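Local coordinates for hypothetical protein ST1625 (Sulfolobus tokodaii, PDB 1WY6) that is of unknown function but folds as a helical repeat protein, built almost wholly of helices packed in succession, at residues A[39-51]-A[67-80]. Sequence-based numbering, arbitrary orientation.
Sequences KSEYNWFICNLLE and SYFDLDKCQNLKSV
Phe69 and Ile46 meet because CG of Phe69 sits anti to its own carbonyl carbon (chi1 -54°), while Ile46 already has CB pointing at the 67-80 chain and, with CG1 anti to the backbone N (chi1 -161°), sets CG2 beside Phe69 CB. In this all-helical repeat protein, the largely non-helical link 67-77, with one 3-10 turn at 71-73, joins helix 55-65 to helix 78-86 and is stapled along helix 44-52 by the Cys47–Cys74 disulfide, its SG atoms 2.0 Å apart. Ile46 CB stands over one face of the Phe69 ring in a CH-pi contact, 3.6 Å from the centroid. The ring of Tyr42 adds an offset edge-to-face pair, its edge turned toward the Phe69 face with the planes at 86°; CD2 of Tyr42 comes within 3.6 Å of Phe69 CE1. An alanine at Phe69 would probably leave Ile46 and Tyr42 without their shared aromatic partner and open a gap between the linker and the helix. Beyond these rings, Tyr42 and Tyr68 both touch Thr34 of helix 23-36. Asn43 grips the backbone next to Phe69: its OD1 takes the N-H of Asp70 on an in-plane lone pair at 2.6 Å, nearly straight, and its ND2 gives a weak bond back to Asp70 O. Farther along, Leu50 CD1 touches Leu71 CD2 and Val80 CG2, next to Met58 and Leu62 of helix 55-65. At the other end Lys39 bends at chi2 and chi3 to lay its chain beside the Asp70 carboxylate, which also pairs with Lys73 in a salt-bridge network; the Lys39–Asp70 link is long. A water bridges Lys39 NZ to Ser67 O, and NZ itself donates a hydrogen bond to Tyr68 O at 2.7 Å, from well above the carbonyl plane.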
ATOM      1  N   LYS A  39      -0.059 -10.227 -19.621  1.00 42.34           N
ATOM      2  CA  LYS A  39      -0.168 -10.022 -18.180  1.00 42.05           C
ATOM      3  C   LYS A  39       0.451 -11.158 -17.372  1.00 41.24           C
ATOM      4  O   LYS A  39       1.377 -10.942 -16.588  1.00 38.89           O
ATOM      5  CB  LYS A  39      -1.639  -9.887 -17.791  1.00 43.58           C
ATOM      6  CG  LYS A  39      -1.879  -9.815 -16.298  1.00 42.19           C
ATOM      7  CD  LYS A  39      -1.845  -8.387 -15.795  1.00 43.02           C
ATOM      8  CE  LYS A  39      -3.083  -7.639 -16.242  1.00 43.29           C
ATOM      9  NZ  LYS A  39      -3.170  -6.306 -15.603  1.00 44.46           N
ATOM     10  N   SER A  40      -0.085 -12.359 -17.563  1.00 40.24           N
ATOM     11  CA  SER A  40       0.376 -13.562 -16.869  1.00 40.17           C
ATOM     12  C   SER A  40       1.814 -13.919 -17.228  1.00 38.29           C
ATOM     13  O   SER A  40       2.142 -15.093 -17.419  1.00 40.71           O
ATOM     14  CB  SER A  40      -0.537 -14.739 -17.224  1.00 40.43           C
ATOM     15  OG  SER A  40      -0.577 -14.944 -18.629  1.00 37.79           O
ATOM     16  N   GLU A  41       2.666 -12.904 -17.311  1.00 36.52           N
ATOM     17  CA  GLU A  41       4.069 -13.087 -17.667  1.00 34.45           C
ATOM     18  C   GLU A  41       4.947 -11.984 -17.069  1.00 30.96           C
ATOM     19  O   GLU A  41       6.099 -12.226 -16.718  1.00 28.59           O
ATOM     20  CB  GLU A  41       4.207 -13.100 -19.196  1.00 35.62           C
ATOM     21  CG  GLU A  41       5.587 -12.737 -19.747  1.00 41.95           C
ATOM     22  CD  GLU A  41       6.643 -13.797 -19.489  1.00 50.92           C
ATOM     23  OE1 GLU A  41       7.003 -14.017 -18.312  1.00 58.92           O
ATOM     24  OE2 GLU A  41       7.114 -14.412 -20.469  1.00 57.36           O
ATOM     25  N   TYR A  42       4.403 -10.775 -16.957  1.00 26.76           N
ATOM     26  CA  TYR A  42       5.165  -9.662 -16.404  1.00 22.34           C
ATOM     27  C   TYR A  42       4.516  -9.091 -15.149  1.00 20.42           C
ATOM     28  O   TYR A  42       5.057  -8.186 -14.518  1.00 19.39           O
ATOM     29  CB  TYR A  42       5.312  -8.544 -17.446  1.00 22.08           C
ATOM     30  CG  TYR A  42       4.009  -7.896 -17.868  1.00 24.39           C
ATOM     31  CD1 TYR A  42       3.414  -8.208 -19.091  1.00 24.13           C
ATOM     32  CD2 TYR A  42       3.380  -6.952 -17.054  1.00 25.77           C
ATOM     33  CE1 TYR A  42       2.233  -7.593 -19.497  1.00 25.77           C
ATOM     34  CE2 TYR A  42       2.196  -6.333 -17.446  1.00 28.89           C
ATOM     35  CZ  TYR A  42       1.628  -6.657 -18.671  1.00 30.40           C
ATOM     36  OH  TYR A  42       0.466  -6.038 -19.077  1.00 33.02           O
ATOM     37  N   ASN A  43       3.358  -9.627 -14.792  1.00 18.29           N
ATOM     38  CA  ASN A  43       2.617  -9.154 -13.632  1.00 19.06           C
ATOM     39  C   ASN A  43       3.412  -9.171 -12.327  1.00 18.86           C
ATOM     40  O   ASN A  43       3.278  -8.266 -11.495  1.00 18.52           O
ATOM     41  CB  ASN A  43       1.349  -9.978 -13.445  1.00 21.40           C
ATOM     42  CG  ASN A  43       0.370  -9.308 -12.520  1.00 26.36           C
ATOM     43  OD1 ASN A  43      -0.308  -8.360 -12.914  1.00 19.78           O
ATOM     44  ND2 ASN A  43       0.308  -9.772 -11.270  1.00 32.13           N
ATOM     45  N   TRP A  44       4.223 -10.212 -12.155  1.00 17.37           N
ATOM     46  CA  TRP A  44       5.054 -10.394 -10.965  1.00 16.34           C
ATOM     47  C   TRP A  44       5.979  -9.202 -10.719  1.00 15.43           C
ATOM     48  O   TRP A  44       6.386  -8.951  -9.584  1.00 12.81           O
ATOM     49  CB  TRP A  44       5.939 -11.635 -11.131  1.00 16.75           C
ATOM     50  CG  TRP A  44       6.921 -11.451 -12.256  1.00 15.60           C
ATOM     51  CD1 TRP A  44       6.682 -11.633 -13.587  1.00 20.62           C
ATOM     52  CD2 TRP A  44       8.260 -10.941 -12.157  1.00 18.34           C
ATOM     53  NE1 TRP A  44       7.784 -11.266 -14.323  1.00 16.31           N
ATOM     54  CE2 TRP A  44       8.766 -10.838 -13.469  1.00 21.42           C
ATOM     55  CE3 TRP A  44       9.077 -10.560 -11.085  1.00 23.73           C
ATOM     56  CZ2 TRP A  44      10.061 -10.367 -13.741  1.00 26.13           C
ATOM     57  CZ3 TRP A  44      10.366 -10.091 -11.356  1.00 22.28           C
ATOM     58  CH2 TRP A  44      10.841  -9.999 -12.673  1.00 22.63           C
ATOM     59  N   PHE A  45       6.332  -8.494 -11.792  1.00 13.02           N
ATOM     60  CA  PHE A  45       7.249  -7.363 -11.690  1.00 12.35           C
ATOM     61  C   PHE A  45       6.848  -6.288 -10.691  1.00 11.35           C
ATOM     62  O   PHE A  45       7.678  -5.816  -9.927  1.00  6.67           O
ATOM     63  CB  PHE A  45       7.439  -6.695 -13.051  1.00 14.11           C
ATOM     64  CG  PHE A  45       8.377  -5.518 -13.020  1.00 14.05           C
ATOM     65  CD1 PHE A  45       9.752  -5.708 -12.934  1.00 14.80           C
ATOM     66  CD2 PHE A  45       7.886  -4.219 -13.081  1.00 15.01           C
ATOM     67  CE1 PHE A  45      10.624  -4.620 -12.917  1.00 12.45           C
ATOM     68  CE2 PHE A  45       8.749  -3.133 -13.064  1.00 16.29           C
ATOM     69  CZ  PHE A  45      10.124  -3.337 -12.983  1.00 12.87           C
ATOM     70  N   ILE A  46       5.581  -5.892 -10.708  1.00  8.99           N
ATOM     71  CA  ILE A  46       5.113  -4.843  -9.810  1.00  8.99           C
ATOM     72  C   ILE A  46       5.264  -5.224  -8.334  1.00  8.99           C
ATOM     73  O   ILE A  46       5.620  -4.384  -7.506  1.00 15.75           O
ATOM     74  CB  ILE A  46       3.639  -4.463 -10.122  1.00  8.99           C
ATOM     75  CG1 ILE A  46       3.334  -3.085  -9.526  1.00  8.99           C
ATOM     76  CG2 ILE A  46       2.678  -5.534  -9.587  1.00  8.99           C
ATOM     77  CD1 ILE A  46       4.234  -1.966 -10.106  1.00  8.99           C
ATOM     78  N   CYS A  47       4.998  -6.488  -8.012  1.00 14.61           N
ATOM     79  CA  CYS A  47       5.121  -6.977  -6.639  1.00 13.81           C
ATOM     80  C   CYS A  47       6.583  -6.881  -6.226  1.00 13.43           C
ATOM     81  O   CYS A  47       6.910  -6.474  -5.112  1.00  9.97           O
ATOM     82  CB  CYS A  47       4.702  -8.451  -6.535  1.00 15.36           C
ATOM     83  SG  CYS A  47       3.061  -8.889  -7.196  1.00 15.29           S
ATOM     84  N   ASN A  48       7.452  -7.283  -7.145  1.00 12.82           N
ATOM     85  CA  ASN A  48       8.888  -7.277  -6.928  1.00 11.18           C
ATOM     86  C   ASN A  48       9.373  -5.845  -6.681  1.00 12.64           C
ATOM     87  O   ASN A  48      10.110  -5.592  -5.723  1.00 14.42           O
ATOM     88  CB  ASN A  48       9.574  -7.916  -8.151  1.00 12.26           C
ATOM     89  CG  ASN A  48      11.063  -8.128  -7.957  1.00 12.88           C
ATOM     90  OD1 ASN A  48      11.856  -7.204  -8.108  1.00 21.15           O
ATOM     91  ND2 ASN A  48      11.449  -9.356  -7.624  1.00 15.79           N
ATOM     92  N   LEU A  49       8.954  -4.903  -7.525  1.00 12.99           N
ATOM     93  CA  LEU A  49       9.366  -3.511  -7.347  1.00 14.76           C
ATOM     94  C   LEU A  49       8.932  -2.963  -5.989  1.00 12.20           C
ATOM     95  O   LEU A  49       9.744  -2.412  -5.249  1.00 10.89           O
ATOM     96  CB  LEU A  49       8.777  -2.612  -8.442  1.00 16.68           C
ATOM     97  CG  LEU A  49       9.126  -1.120  -8.314  1.00 11.55           C
ATOM     98  CD1 LEU A  49      10.604  -0.900  -8.610  1.00 12.50           C
ATOM     99  CD2 LEU A  49       8.273  -0.300  -9.272  1.00 22.34           C
ATOM    100  N   LEU A  50       7.650  -3.124  -5.669  1.00 12.97           N
ATOM    101  CA  LEU A  50       7.077  -2.620  -4.423  1.00 14.66           C
ATOM    102  C   LEU A  50       7.789  -3.098  -3.156  1.00 14.48           C
ATOM    103  O   LEU A  50       7.744  -2.431  -2.121  1.00 18.31           O
ATOM    104  CB  LEU A  50       5.582  -2.976  -4.356  1.00 15.14           C
ATOM    105  CG  LEU A  50       4.696  -2.425  -5.485  1.00 18.01           C
ATOM    106  CD1 LEU A  50       3.289  -3.015  -5.398  1.00 16.24           C
ATOM    107  CD2 LEU A  50       4.646  -0.912  -5.402  1.00 18.64           C
ATOM    108  N   GLU A  51       8.453  -4.244  -3.239  1.00 13.60           N
ATOM    109  CA  GLU A  51       9.169  -4.794  -2.097  1.00 13.59           C
ATOM    110  C   GLU A  51      10.328  -3.901  -1.639  1.00 15.86           C
ATOM    111  O   GLU A  51      10.651  -3.841  -0.448  1.00 14.28           O
ATOM    112  CB  GLU A  51       9.706  -6.189  -2.451  1.00 16.63           C
ATOM    113  CG  GLU A  51      10.448  -6.884  -1.316  1.00 16.57           C
ATOM    114  CD  GLU A  51       9.520  -7.337  -0.213  1.00 20.04           C
ATOM    115  OE1 GLU A  51       9.986  -7.476   0.943  1.00 25.23           O
ATOM    116  OE2 GLU A  51       8.326  -7.566  -0.502  1.00 23.05           O
ATOM    117  N   SER A  67      -2.155   0.323 -13.141  1.00 19.37           N
ATOM    118  CA  SER A  67      -3.269  -0.246 -13.891  1.00 18.43           C
ATOM    119  C   SER A  67      -2.931  -1.418 -14.807  1.00 16.84           C
ATOM    120  O   SER A  67      -3.826  -2.162 -15.198  1.00 16.60           O
ATOM    121  CB  SER A  67      -3.962   0.856 -14.706  1.00 18.92           C
ATOM    122  OG  SER A  67      -3.093   1.404 -15.685  1.00 17.62           O
ATOM    123  N   TYR A  68      -1.657  -1.587 -15.155  1.00 14.24           N
ATOM    124  CA  TYR A  68      -1.252  -2.696 -16.027  1.00 15.28           C
ATOM    125  C   TYR A  68      -1.050  -4.014 -15.290  1.00 15.79           C
ATOM    126  O   TYR A  68      -0.820  -5.051 -15.921  1.00 14.14           O
ATOM    127  CB  TYR A  68       0.045  -2.369 -16.768  1.00 14.14           C
ATOM    128  CG  TYR A  68      -0.097  -1.296 -17.816  1.00 13.49           C
ATOM    129  CD1 TYR A  68       0.021   0.047 -17.483  1.00 14.87           C
ATOM    130  CD2 TYR A  68      -0.371  -1.628 -19.142  1.00 19.51           C
ATOM    131  CE1 TYR A  68      -0.130   1.044 -18.447  1.00 23.66           C
ATOM    132  CE2 TYR A  68      -0.523  -0.645 -20.115  1.00 23.83           C
ATOM    133  CZ  TYR A  68      -0.400   0.688 -19.763  1.00 21.47           C
ATOM    134  OH  TYR A  68      -0.531   1.665 -20.724  1.00 23.35           O
ATOM    135  N   PHE A  69      -1.136  -3.978 -13.963  1.00 13.97           N
ATOM    136  CA  PHE A  69      -0.918  -5.180 -13.164  1.00 15.93           C
ATOM    137  C   PHE A  69      -2.108  -5.550 -12.297  1.00 15.45           C
ATOM    138  O   PHE A  69      -3.014  -4.746 -12.082  1.00 20.64           O
ATOM    139  CB  PHE A  69       0.294  -4.977 -12.243  1.00 14.53           C
ATOM    140  CG  PHE A  69       1.553  -4.567 -12.959  1.00 16.38           C
ATOM    141  CD1 PHE A  69       2.504  -5.516 -13.326  1.00 13.25           C
ATOM    142  CD2 PHE A  69       1.797  -3.222 -13.256  1.00 16.42           C
ATOM    143  CE1 PHE A  69       3.679  -5.137 -13.976  1.00 12.75           C
ATOM    144  CE2 PHE A  69       2.969  -2.831 -13.904  1.00 10.62           C
ATOM    145  CZ  PHE A  69       3.910  -3.789 -14.265  1.00 17.60           C
ATOM    146  N   ASP A  70      -2.099  -6.785 -11.806  1.00 18.21           N
ATOM    147  CA  ASP A  70      -3.130  -7.266 -10.892  1.00 16.14           C
ATOM    148  C   ASP A  70      -2.449  -7.235  -9.529  1.00 13.59           C
ATOM    149  O   ASP A  70      -1.751  -8.177  -9.170  1.00  9.62           O
ATOM    150  CB  ASP A  70      -3.540  -8.702 -11.213  1.00 17.35           C
ATOM    151  CG  ASP A  70      -4.311  -8.809 -12.503  1.00 23.10           C
ATOM    152  OD1 ASP A  70      -5.249  -8.002 -12.694  1.00 20.92           O
ATOM    153  OD2 ASP A  70      -3.983  -9.703 -13.315  1.00 30.75           O
ATOM    154  N   LEU A  71      -2.629  -6.140  -8.794  1.00 14.28           N
ATOM    155  CA  LEU A  71      -2.012  -5.990  -7.482  1.00 17.49           C
ATOM    156  C   LEU A  71      -2.478  -7.046  -6.488  1.00 18.66           C
ATOM    157  O   LEU A  71      -1.737  -7.410  -5.572  1.00 20.14           O
ATOM    158  CB  LEU A  71      -2.299  -4.598  -6.918  1.00 16.80           C
ATOM    159  CG  LEU A  71      -1.439  -3.432  -7.418  1.00 21.52           C
ATOM    160  CD1 LEU A  71      -1.991  -2.132  -6.884  1.00 24.50           C
ATOM    161  CD2 LEU A  71      -0.008  -3.606  -6.963  1.00 22.87           C
ATOM    162  N   ASP A  72      -3.695  -7.544  -6.677  1.00 18.93           N
ATOM    163  CA  ASP A  72      -4.252  -8.553  -5.785  1.00 22.09           C
ATOM    164  C   ASP A  72      -3.430  -9.838  -5.810  1.00 20.97           C
ATOM    165  O   ASP A  72      -3.569 -10.688  -4.934  1.00 23.14           O
ATOM    166  CB  ASP A  72      -5.714  -8.851  -6.153  1.00 24.61           C
ATOM    167  CG  ASP A  72      -5.859  -9.519  -7.511  1.00 28.98           C
ATOM    168  OD1 ASP A  72      -5.454  -8.922  -8.533  1.00 38.78           O
ATOM    169  OD2 ASP A  72      -6.384 -10.650  -7.560  1.00 42.16           O
ATOM    170  N   LYS A  73      -2.576  -9.986  -6.815  1.00 20.35           N
ATOM    171  CA  LYS A  73      -1.740 -11.171  -6.901  1.00 18.93           C
ATOM    172  C   LYS A  73      -0.478 -11.016  -6.054  1.00 17.81           C
ATOM    173  O   LYS A  73       0.222 -11.993  -5.780  1.00 16.54           O
ATOM    174  CB  LYS A  73      -1.389 -11.465  -8.360  1.00 19.92           C
ATOM    175  CG  LYS A  73      -2.571 -12.040  -9.122  1.00 24.12           C
ATOM    176  CD  LYS A  73      -2.212 -12.485 -10.519  1.00 32.25           C
ATOM    177  CE  LYS A  73      -3.452 -13.024 -11.206  1.00 35.47           C
ATOM    178  NZ  LYS A  73      -4.571 -12.045 -11.078  1.00 36.41           N
ATOM    179  N   CYS A  74      -0.215  -9.785  -5.620  1.00 14.88           N
ATOM    180  CA  CYS A  74       0.946  -9.492  -4.788  1.00 15.38           C
ATOM    181  C   CYS A  74       0.672  -9.880  -3.338  1.00 14.25           C
ATOM    182  O   CYS A  74      -0.413  -9.624  -2.812  1.00 19.22           O
ATOM    183  CB  CYS A  74       1.297  -8.001  -4.862  1.00 12.60           C
ATOM    184  SG  CYS A  74       1.859  -7.412  -6.494  1.00 16.82           S
ATOM    185  N   GLN A  75       1.666 -10.494  -2.699  1.00 15.21           N
ATOM    186  CA  GLN A  75       1.554 -10.940  -1.311  1.00 16.50           C
ATOM    187  C   GLN A  75       2.243  -9.973  -0.343  1.00 16.56           C
ATOM    188  O   GLN A  75       2.124 -10.112   0.877  1.00 15.34           O
ATOM    189  CB  GLN A  75       2.185 -12.331  -1.162  1.00 17.77           C
ATOM    190  CG  GLN A  75       1.689 -13.340  -2.182  1.00 22.19           C
ATOM    191  CD  GLN A  75       0.231 -13.699  -1.991  1.00 27.85           C
ATOM    192  OE1 GLN A  75      -0.449 -14.094  -2.938  1.00 42.08           O
ATOM    193  NE2 GLN A  75      -0.255 -13.579  -0.762  1.00 26.20           N
ATOM    194  N   ASN A  76       2.958  -9.000  -0.899  1.00 15.53           N
ATOM    195  CA  ASN A  76       3.691  -8.009  -0.108  1.00 17.37           C
ATOM    196  C   ASN A  76       3.058  -6.618  -0.118  1.00 16.15           C
ATOM    197  O   ASN A  76       3.770  -5.615  -0.013  1.00 17.23           O
ATOM    198  CB  ASN A  76       5.136  -7.898  -0.620  1.00 16.45           C
ATOM    199  CG  ASN A  76       5.217  -7.518  -2.107  1.00 17.67           C
ATOM    200  OD1 ASN A  76       6.299  -7.235  -2.626  1.00 17.73           O
ATOM    201  ND2 ASN A  76       4.078  -7.521  -2.791  1.00 13.48           N
ATOM    202  N   LEU A  77       1.732  -6.551  -0.235  1.00 11.83           N
ATOM    203  CA  LEU A  77       1.064  -5.260  -0.267  1.00  9.85           C
ATOM    204  C   LEU A  77       1.179  -4.461   1.027  1.00  7.64           C
ATOM    205  O   LEU A  77       0.749  -3.312   1.095  1.00  9.64           O
ATOM    206  CB  LEU A  77      -0.400  -5.405  -0.696  1.00  8.98           C
ATOM    207  CG  LEU A  77      -0.567  -5.863  -2.151  1.00 10.57           C
ATOM    208  CD1 LEU A  77      -1.988  -5.572  -2.602  1.00 13.92           C
ATOM    209  CD2 LEU A  77       0.426  -5.130  -3.063  1.00  9.36           C
ATOM    210  N   LYS A  78       1.786  -5.054   2.048  1.00 12.44           N
ATOM    211  CA  LYS A  78       1.993  -4.320   3.284  1.00 11.88           C
ATOM    212  C   LYS A  78       2.998  -3.210   2.955  1.00 12.25           C
ATOM    213  O   LYS A  78       3.046  -2.179   3.625  1.00 12.92           O
ATOM    214  CB  LYS A  78       2.565  -5.220   4.377  1.00 13.17           C
ATOM    215  CG  LYS A  78       2.762  -4.486   5.701  1.00 12.06           C
ATOM    216  CD  LYS A  78       3.622  -5.279   6.686  1.00 19.68           C
ATOM    217  CE  LYS A  78       3.944  -4.440   7.911  1.00 17.46           C
ATOM    218  NZ  LYS A  78       4.816  -5.157   8.881  1.00 17.12           N
ATOM    219  N   SER A  79       3.796  -3.432   1.910  1.00 12.58           N
ATOM    220  CA  SER A  79       4.798  -2.458   1.466  1.00 13.59           C
ATOM    221  C   SER A  79       4.133  -1.152   1.018  1.00 10.82           C
ATOM    222  O   SER A  79       4.685  -0.061   1.185  1.00  8.67           O
ATOM    223  CB  SER A  79       5.607  -3.024   0.287  1.00 16.95           C
ATOM    224  OG  SER A  79       6.190  -4.281   0.594  1.00 21.35           O
ATOM    225  N   VAL A  80       2.952  -1.268   0.427  1.00 10.71           N
ATOM    226  CA  VAL A  80       2.237  -0.088  -0.046  1.00 10.76           C
ATOM    227  C   VAL A  80       1.668   0.706   1.125  1.00 11.50           C
ATOM    228  O   VAL A  80       1.737   1.929   1.143  1.00 11.71           O
ATOM    229  CB  VAL A  80       1.104  -0.479  -1.031  1.00  9.52           C
ATOM    230  CG1 VAL A  80       0.264   0.748  -1.384  1.00 12.82           C
ATOM    231  CG2 VAL A  80       1.715  -1.073  -2.285  1.00 11.40           C
TER
HETATM  232  O   HOH W   1      -4.712  -4.524 -16.499  1.00 24.13           O